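Local coordinates for protein alpha-1,4-endofucoidanase (Mariniflexile fucanivorans, PDB 6DLH) that hydrolyses fucoidan internally as a retaining glycoside hydrolase of family GH107 and binds several calcium ions, at residues K420-S424 / L498-D502. Numbering follows the deposited sequence.
With CA (calcium ion), chain I.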
loop_
_atom_site.group_PDB
_atom_site.type_symbol
_atom_site.label_atom_id
_atom_site.label_comp_id
_atom_site.label_asym_id
_atom_site.label_seq_id
_atom_site.Cartn_x
_atom_site.Cartn_y
_atom_site.Cartn_z
ATOM N N LYS A 420 31.051 9.977 -18.366
ATOM C CA LYS A 420 30.458 8.899 -19.137
ATOM C C LYS A 420 28.947 8.889 -18.924
ATOM O O LYS A 420 28.454 9.483 -17.970
ATOM C CB LYS A 420 31.089 7.564 -18.732
ATOM C CG LYS A 420 32.507 7.347 -19.247
ATOM C CD LYS A 420 33.176 6.104 -18.681
ATOM C CE LYS A 420 34.596 5.898 -19.170
ATOM N NZ LYS A 420 35.379 7.156 -19.164
ATOM N N PRO A 421 28.164 8.238 -19.819
ATOM C CA PRO A 421 26.707 8.174 -19.676
ATOM C C PRO A 421 26.209 7.583 -18.359
ATOM O O PRO A 421 26.826 6.682 -17.797
ATOM C CB PRO A 421 26.269 7.259 -20.829
ATOM C CG PRO A 421 27.363 7.412 -21.861
ATOM C CD PRO A 421 28.634 7.583 -21.053
ATOM N N ASN A 422 25.058 8.090 -17.897
ATOM C CA ASN A 422 24.360 7.499 -16.767
ATOM C C ASN A 422 23.111 6.778 -17.270
ATOM O O ASN A 422 22.390 7.304 -18.114
ATOM C CB ASN A 422 23.974 8.545 -15.717
ATOM C CG ASN A 422 25.141 9.326 -15.149
ATOM O OD1 ASN A 422 24.940 10.379 -14.553
ATOM N ND2 ASN A 422 26.357 8.833 -15.321
ATOM N N TRP A 423 22.879 5.572 -16.740
ATOM C CA TRP A 423 21.627 4.855 -16.922
ATOM C C TRP A 423 20.647 5.229 -15.810
ATOM O O TRP A 423 21.050 5.593 -14.707
ATOM C CB TRP A 423 21.880 3.342 -16.957
ATOM C CG TRP A 423 22.506 2.851 -18.227
ATOM C CD1 TRP A 423 23.835 2.843 -18.544
ATOM C CD2 TRP A 423 21.822 2.279 -19.358
ATOM N NE1 TRP A 423 24.026 2.314 -19.795
ATOM C CE2 TRP A 423 22.809 1.957 -20.318
ATOM C CE3 TRP A 423 20.480 2.010 -19.655
ATOM C CZ2 TRP A 423 22.488 1.382 -21.548
ATOM C CZ3 TRP A 423 20.162 1.446 -20.871
ATOM C CH2 TRP A 423 21.156 1.134 -21.803
ATOM N N SER A 424 19.348 5.101 -16.098
ATOM C CA SER A 424 18.316 5.550 -15.180
ATOM C C SER A 424 18.150 4.572 -14.018
ATOM O O SER A 424 18.381 3.373 -14.167
ATOM C CB SER A 424 17.019 5.779 -15.910
ATOM O OG SER A 424 16.505 4.567 -16.442
ATOM N N LEU A 498 24.108 -3.642 -22.427
ATOM C CA LEU A 498 23.923 -2.511 -23.321
ATOM C C LEU A 498 24.983 -1.460 -23.006
ATOM O O LEU A 498 25.346 -1.275 -21.848
ATOM C CB LEU A 498 22.507 -1.953 -23.170
ATOM C CG LEU A 498 21.397 -2.817 -23.767
ATOM C CD1 LEU A 498 20.054 -2.113 -23.666
ATOM C CD2 LEU A 498 21.701 -3.192 -25.213
ATOM N N MET A 499 25.473 -0.775 -24.043
ATOM C CA MET A 499 26.567 0.163 -23.863
ATOM C C MET A 499 26.215 1.527 -24.452
ATOM O O MET A 499 26.096 1.693 -25.668
ATOM C CB MET A 499 27.840 -0.374 -24.516
ATOM C CG MET A 499 28.292 -1.706 -23.938
ATOM S SD MET A 499 29.647 -2.368 -24.922
ATOM C CE MET A 499 28.868 -2.531 -26.527
ATOM N N ALA A 500 26.062 2.510 -23.560
ATOM C CA ALA A 500 25.731 3.857 -23.985
ATOM C C ALA A 500 27.016 4.668 -24.090
ATOM O O ALA A 500 27.891 4.551 -23.238
ATOM C CB ALA A 500 24.748 4.476 -23.022
ATOM N N GLN A 501 27.109 5.491 -25.141
ATOM C CA GLN A 501 28.340 6.191 -25.445
ATOM C C GLN A 501 28.070 7.688 -25.520
ATOM O O GLN A 501 27.027 8.111 -26.017
ATOM C CB GLN A 501 28.921 5.692 -26.775
ATOM C CG GLN A 501 30.288 6.286 -27.095
ATOM C CD GLN A 501 30.823 5.936 -28.464
ATOM O OE1 GLN A 501 30.107 5.976 -29.465
ATOM N NE2 GLN A 501 32.109 5.616 -28.519
ATOM N N ASP A 502 29.039 8.467 -25.021
ATOM C CA ASP A 502 29.148 9.888 -25.306
ATOM C C ASP A 502 30.607 10.209 -25.632
ATOM O O ASP A 502 31.446 9.309 -25.710
ATOM C CB ASP A 502 28.536 10.749 -24.196
ATOM C CG ASP A 502 29.178 10.629 -22.819
ATOM O OD1 ASP A 502 30.246 9.981 -22.703
ATOM O OD2 ASP A 502 28.592 11.193 -21.857
HETATM CA CA CA I . 29.918 13.462 -20.764
HETATM O O HOH W 1 30.030 13.877 -23.255
#
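The CA atoms of Pro421 and Ala500 form the nearest such pair across the contact, 6.2 Å apart, where 420-424 runs over strand 498-502 with end-to-end directions differing by 138°; side chains, not backbone pairing, fill the gap. The Pro421 ring spreads along the strand: its CB meets Ala500 CB at 3.9 Å, its CG presses on Ala500 O at 3.2 Å, and its CD sits 3.3 Å from Asp502 OD1. Further along, Trp423 lowers its six-membered ring toward the strand, crossing Leu498 at about a right angle, with CH2 3.6 Å from Leu498 CB. Its CG lies beside the backbone N and anti to the carbonyl carbon (chi1 -74°), which drops the indole between Leu498 and Ala500; Ala500 CB lies obliquely to it, 4.0 Å from NE1. This is core packing of a domain predicted to be immunoglobulin-like that follows the catalytic domain: 422-423 pairs with 449-450, whereas 498-502 belongs to the facing sheet with 459-464 and 505-513. The buried indole N-H is satisfied by Thr507 O and Phe449 meets the ring edge-to-face, so that shortening Trp423 to an alanine would probably open a gap between Leu498 and Ala500 and leave Thr507 O without this donor. At the other end Asp502 divides its carboxylate: OD1 accepts a hydrogen bond from Asp504 N, while OD2 reaches the calcium ion at a rather long 2.9 Å, alongside Asp451, Glu453, a water and the O of Gly419, the residue just before Lys420, through which the metal ties the incoming chain to the end of strand 494-502.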